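Local coordinates for putative sugar binding protein (Salmonella enterica subsp. enterica serovar Typhimurium, PDB 3KNZ) that probably binds phosphosugars or related carbohydrate derivatives through a pair of SIS-type domains, its precise role being unestablished, at residues F71-C76 / L172-A177; A204-S209 / L314-F318. All blocks are in the same frame, centred on the assembly; numbering follows the deposited sequence.

Contact 1. Residues F71-C76 / L172-A177; sequences FMQRWC and LALAVA
From helix 161-179, A173 fits as a knob into a hole on helix 59-76, its methyl lodged among F71, M72, W75 and C76. The segments 71-76 and 172-177 run almost parallel, at 12°, with their axes 8.1 Å apart, a close approach that the small A173 and A177 permit. Packing is tight on this central line. A173 CB lies 3.8 Å from M72 CE, the methyl end of a selenomethionine that bends at chi2 and chi3 and so brings its tip back toward the alanine. C76 lies on the same flank, with SG 3.7 Å from A173 CA, and V176 CG1 packs alongside the backbone of C76.

The other flank is aromatic. L174 CD1 fills the angle between two rings: it meets F71 CE2 and makes a CH-pi contact over the five-membered ring of W75, 4.3 Å from its centroid and 23° off the normal. F71 has CG anti to the backbone N (chi1 -169°), which lays its ring against W75 of the next turn, whose CD1 stands 3.5 Å above the F71 ring plane, over its centre. Farther along, A177 CB touches W75 CE3, while W75 O is hydrogen-bonded by R182.

Q73 and R74 take no part in this apolar packing and form a polar side instead: R74 makes salt bridges with D323 and with E91 of the second subunit, and Q73 a hydrogen bond with T92 of that subunit. Such near-parallel knobs-into-holes packing here joins two helices of the SIS domain, an alpha/beta fold built round a five-stranded parallel sheet.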
loop_
_atom_site.group_PDB
_atom_site.type_symbol
_atom_site.label_atom_id
_atom_site.label_comp_id
_atom_site.label_asym_id
_atom_site.label_seq_id
_atom_site.Cartn_x
_atom_site.Cartn_y
_atom_site.Cartn_z
ATOM N N PHE A 71 6.053 -3.411 16.472
ATOM C CA PHE A 71 6.729 -3.047 17.705
ATOM C C PHE A 71 5.978 -1.917 18.378
ATOM O O PHE A 71 5.812 -1.913 19.593
ATOM C CB PHE A 71 8.179 -2.630 17.423
ATOM C CG PHE A 71 9.017 -2.486 18.661
ATOM C CD1 PHE A 71 9.545 -3.607 19.282
ATOM C CD2 PHE A 71 9.277 -1.243 19.201
ATOM C CE1 PHE A 71 10.310 -3.496 20.411
ATOM C CE2 PHE A 71 10.043 -1.121 20.338
ATOM C CZ PHE A 71 10.559 -2.250 20.947
HETATM N N MSE A 72 5.502 -0.967 17.582
HETATM C CA MSE A 72 4.765 0.155 18.140
HETATM C C MSE A 72 3.409 -0.237 18.698
HETATM O O MSE A 72 3.011 0.259 19.752
HETATM C CB MSE A 72 4.575 1.256 17.114
HETATM C CG MSE A 72 5.864 1.901 16.686
HETATM SE SE MSE A 72 5.574 3.813 16.515
HETATM C CE MSE A 72 5.015 4.165 18.339
ATOM N N GLN A 73 2.692 -1.103 17.987
ATOM C CA GLN A 73 1.389 -1.557 18.459
ATOM C C GLN A 73 1.516 -2.170 19.827
ATOM O O GLN A 73 0.783 -1.825 20.742
ATOM C CB GLN A 73 0.820 -2.647 17.565
ATOM C CG GLN A 73 0.287 -2.214 16.243
ATOM C CD GLN A 73 -0.249 -3.395 15.469
ATOM O OE1 GLN A 73 -1.455 -3.494 15.228
ATOM N NE2 GLN A 73 0.635 -4.327 15.122
ATOM N N ARG A 74 2.454 -3.095 19.943
ATOM C CA ARG A 74 2.660 -3.835 21.175
ATOM C C ARG A 74 2.948 -2.930 22.364
ATOM O O ARG A 74 2.251 -2.985 23.377
ATOM C CB ARG A 74 3.811 -4.827 20.985
ATOM C CG ARG A 74 4.009 -5.812 22.127
ATOM C CD ARG A 74 5.141 -6.755 21.792
ATOM N NE ARG A 74 4.867 -7.451 20.543
ATOM C CZ ARG A 74 5.797 -7.968 19.748
ATOM N NH1 ARG A 74 7.086 -7.851 20.048
ATOM N NH2 ARG A 74 5.441 -8.584 18.627
ATOM N N TRP A 75 3.955 -2.075 22.223
ATOM C CA TRP A 75 4.394 -1.241 23.335
ATOM C C TRP A 75 3.591 0.031 23.573
ATOM O O TRP A 75 3.636 0.588 24.666
ATOM C CB TRP A 75 5.888 -0.962 23.213
ATOM C CG TRP A 75 6.675 -2.221 23.402
ATOM C CD1 TRP A 75 7.403 -2.889 22.464
ATOM C CD2 TRP A 75 6.756 -3.004 24.603
ATOM N NE1 TRP A 75 7.959 -4.021 23.014
ATOM C CE2 TRP A 75 7.576 -4.112 24.324
ATOM C CE3 TRP A 75 6.232 -2.860 25.894
ATOM C CZ2 TRP A 75 7.883 -5.068 25.282
ATOM C CZ3 TRP A 75 6.534 -3.812 26.843
ATOM C CH2 TRP A 75 7.351 -4.902 26.533
ATOM N N CYS A 76 2.859 0.489 22.566
ATOM C CA CYS A 76 1.970 1.635 22.747
ATOM C C CYS A 76 0.621 1.129 23.241
ATOM O O CYS A 76 -0.133 1.863 23.866
ATOM C CB CYS A 76 1.789 2.410 21.446
ATOM S SG CYS A 76 3.288 3.231 20.871
ATOM N N LEU A 172 10.071 5.776 20.628
ATOM C CA LEU A 172 8.838 6.453 21.008
ATOM C C LEU A 172 7.913 5.447 21.703
ATOM O O LEU A 172 7.351 5.744 22.758
ATOM C CB LEU A 172 8.149 7.087 19.797
ATOM C CG LEU A 172 6.799 7.763 20.076
ATOM C CD1 LEU A 172 6.916 8.781 21.200
ATOM C CD2 LEU A 172 6.235 8.418 18.818
ATOM N N ALA A 173 7.786 4.254 21.121
ATOM C CA ALA A 173 6.947 3.188 21.673
ATOM C C ALA A 173 7.369 2.819 23.093
ATOM O O ALA A 173 6.520 2.564 23.954
ATOM C CB ALA A 173 6.988 1.958 20.773
ATOM N N LEU A 174 8.679 2.775 23.330
ATOM C CA LEU A 174 9.215 2.484 24.664
ATOM C C LEU A 174 8.913 3.617 25.634
ATOM O O LEU A 174 8.708 3.379 26.832
ATOM C CB LEU A 174 10.720 2.198 24.605
ATOM C CG LEU A 174 11.105 0.729 24.376
ATOM C CD1 LEU A 174 10.097 -0.015 23.515
ATOM C CD2 LEU A 174 12.522 0.610 23.817
ATOM N N ALA A 175 8.885 4.846 25.118
ATOM C CA ALA A 175 8.562 6.008 25.936
ATOM C C ALA A 175 7.090 5.940 26.355
ATOM O O ALA A 175 6.758 6.211 27.510
ATOM C CB ALA A 175 8.852 7.299 25.184
ATOM N N VAL A 176 6.214 5.561 25.424
ATOM C CA VAL A 176 4.789 5.442 25.727
ATOM C C VAL A 176 4.551 4.325 26.746
ATOM O O VAL A 176 3.767 4.492 27.687
ATOM C CB VAL A 176 3.937 5.195 24.449
ATOM C CG1 VAL A 176 2.503 4.810 24.813
ATOM C CG2 VAL A 176 3.965 6.428 23.539
ATOM N N ALA A 177 5.234 3.196 26.563
ATOM C CA ALA A 177 5.102 2.067 27.495
ATOM C C ALA A 177 5.600 2.468 28.891
ATOM O O ALA A 177 5.034 2.053 29.906
ATOM C CB ALA A 177 5.850 0.833 26.975
#

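Contact 2. Residues A204-S209 / L314-F318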
loop_
_atom_site.group_PDB
_atom_site.type_symbol
_atom_site.label_atom_id
_atom_site.label_comp_id
_atom_site.label_asym_id
_atom_site.label_seq_id
_atom_site.Cartn_x
_atom_site.Cartn_y
_atom_site.Cartn_z
ATOM N N ALA A 204 29.999 -7.013 11.328
ATOM C CA ALA A 204 30.359 -8.296 10.747
ATOM C C ALA A 204 29.460 -8.579 9.547
ATOM O O ALA A 204 29.912 -9.124 8.546
ATOM C CB ALA A 204 30.251 -9.406 11.784
ATOM N N LEU A 205 28.190 -8.196 9.653
ATOM C CA LEU A 205 27.221 -8.392 8.564
ATOM C C LEU A 205 27.558 -7.519 7.348
ATOM O O LEU A 205 27.351 -7.934 6.208
ATOM C CB LEU A 205 25.793 -8.109 9.048
ATOM C CG LEU A 205 24.658 -8.207 8.025
ATOM C CD1 LEU A 205 24.642 -9.557 7.314
ATOM C CD2 LEU A 205 23.335 -7.950 8.722
ATOM N N VAL A 206 28.073 -6.316 7.594
ATOM C CA VAL A 206 28.473 -5.423 6.510
ATOM C C VAL A 206 29.631 -6.048 5.712
ATOM O O VAL A 206 29.643 -6.009 4.480
ATOM C CB VAL A 206 28.892 -4.026 7.044
ATOM C CG1 VAL A 206 29.513 -3.182 5.932
ATOM C CG2 VAL A 206 27.702 -3.306 7.670
ATOM N N THR A 207 30.591 -6.636 6.422
ATOM C CA THR A 207 31.740 -7.280 5.781
ATOM C C THR A 207 31.310 -8.515 4.994
ATOM O O THR A 207 31.828 -8.779 3.912
ATOM C CB THR A 207 32.815 -7.691 6.819
ATOM O OG1 THR A 207 33.257 -6.529 7.529
ATOM C CG2 THR A 207 34.014 -8.361 6.140
ATOM N N ALA A 208 30.360 -9.264 5.545
ATOM C CA ALA A 208 29.876 -10.480 4.909
ATOM C C ALA A 208 29.015 -10.138 3.698
ATOM O O ALA A 208 29.071 -10.813 2.673
ATOM C CB ALA A 208 29.091 -11.323 5.911
ATOM N N SER A 209 28.224 -9.078 3.820
ATOM C CA SER A 209 27.366 -8.625 2.728
ATOM C C SER A 209 28.181 -8.131 1.534
ATOM O O SER A 209 27.830 -8.393 0.388
ATOM C CB SER A 209 26.430 -7.518 3.214
ATOM O OG SER A 209 25.485 -8.020 4.146
ATOM N N LEU A 314 23.452 -16.006 0.802
ATOM C CA LEU A 314 24.180 -15.340 1.873
ATOM C C LEU A 314 23.854 -16.052 3.166
ATOM O O LEU A 314 22.936 -15.659 3.888
ATOM C CB LEU A 314 23.819 -13.851 1.990
ATOM C CG LEU A 314 24.372 -13.130 3.239
ATOM C CD1 LEU A 314 25.844 -13.484 3.505
ATOM C CD2 LEU A 314 24.168 -11.608 3.160
ATOM N N ASN A 315 24.577 -17.135 3.429
ATOM C CA ASN A 315 24.412 -17.849 4.679
ATOM C C ASN A 315 25.236 -17.101 5.719
ATOM O O ASN A 315 26.452 -16.991 5.598
ATOM C CB ASN A 315 24.850 -19.297 4.546
ATOM C CG ASN A 315 24.711 -20.062 5.839
ATOM O OD1 ASN A 315 25.379 -19.757 6.823
ATOM N ND2 ASN A 315 23.855 -21.081 5.838
ATOM N N PHE A 316 24.564 -16.559 6.725
ATOM C CA PHE A 316 25.225 -15.749 7.733
ATOM C C PHE A 316 24.541 -15.907 9.088
ATOM O O PHE A 316 23.320 -15.986 9.161
ATOM C CB PHE A 316 25.205 -14.285 7.286
ATOM C CG PHE A 316 25.743 -13.324 8.308
ATOM C CD1 PHE A 316 27.091 -12.994 8.326
ATOM C CD2 PHE A 316 24.897 -12.739 9.244
ATOM C CE1 PHE A 316 27.594 -12.107 9.272
ATOM C CE2 PHE A 316 25.389 -11.848 10.181
ATOM C CZ PHE A 316 26.742 -11.532 10.198
ATOM N N PRO A 317 25.329 -15.945 10.169
ATOM C CA PRO A 317 24.762 -16.119 11.508
ATOM C C PRO A 317 24.057 -14.874 12.060
ATOM O O PRO A 317 24.558 -14.235 12.970
ATOM C CB PRO A 317 25.995 -16.459 12.356
ATOM C CG PRO A 317 27.129 -15.796 11.655
ATOM C CD PRO A 317 26.804 -15.876 10.196
ATOM N N PHE A 318 22.901 -14.533 11.513
ATOM C CA PHE A 318 22.157 -13.374 11.989
ATOM C C PHE A 318 21.783 -13.539 13.446
ATOM O O PHE A 318 21.576 -14.656 13.908
ATOM C CB PHE A 318 20.846 -13.209 11.212
ATOM C CG PHE A 318 21.031 -12.888 9.764
ATOM C CD1 PHE A 318 21.071 -11.576 9.339
ATOM C CD2 PHE A 318 21.156 -13.899 8.829
ATOM C CE1 PHE A 318 21.241 -11.271 8.007
ATOM C CE2 PHE A 318 21.324 -13.603 7.497
ATOM C CZ PHE A 318 21.370 -12.285 7.083
#
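L205 O, a carbonyl of helix 185-215, takes two bonds from one residue: S209 N, the regular helical donor, and S209 OG at 2.8 Å. The hydroxyl comes from 36° above the carbonyl plane and the amide from the opposite face. With its OG beside the backbone N (chi1 -68°), the serine folds back onto its own helix and meets the second segment only through a van der Waals contact, OG lying 3.9 Å from L314 CD2.

F316 supplies the main surface opposite the helix. Its ring is sandwiched between L205 and P317: L205 CD1 sits over one face, 3.8 Å from the ring centroid and 16° off the normal, while P317 CD covers the other. The far end of the ring reaches the helix backbone, where F316 CZ lies 3.6 Å from L205 CA. A208 CB closes on F316 CD1 at 3.6 Å. The methyl L205 CD1 also reaches F318 CE1, at 3.9 Å. P317, at the centre of an inverse gamma turn, separates the two phenylalanines, and F316 CD2 stands over the middle of the F318 ring.

Backbone bonds from L314 and F316 to strand 300-304 fix 314-315 as the outermost strand of the second parallel sheet, consistent with a second SIS-type alpha/beta unit. Helix 326-339 lies alongside, its Y329 stacked on F318 and its E328 touching both L205 and F318, so helix 185-215 packs against the sheet's border and this helix together.

In the fold
From the N terminus, the chain passes through helix 59-76 and then builds most of the first parallel sheet before helix 161-179 returns to it; contact 1 closes this loop of 95 residues within the first SIS domain. Helix 185-215 follows directly and carries the chain away to the opening of contact 2. The next 104 residues supply four strands of the second sheet, of the same 2-1-3-4-5 order, and contact 2 closes at its fifth, the edge strand 314-315, which comes back against that helix. The two loops are in series, neither nesting nor crossing. Their centres lie 29 Å apart and their nearest atoms about 17 Å, yet helix 185-215 links them, since its M195 and L191 also touch residues of contact 1.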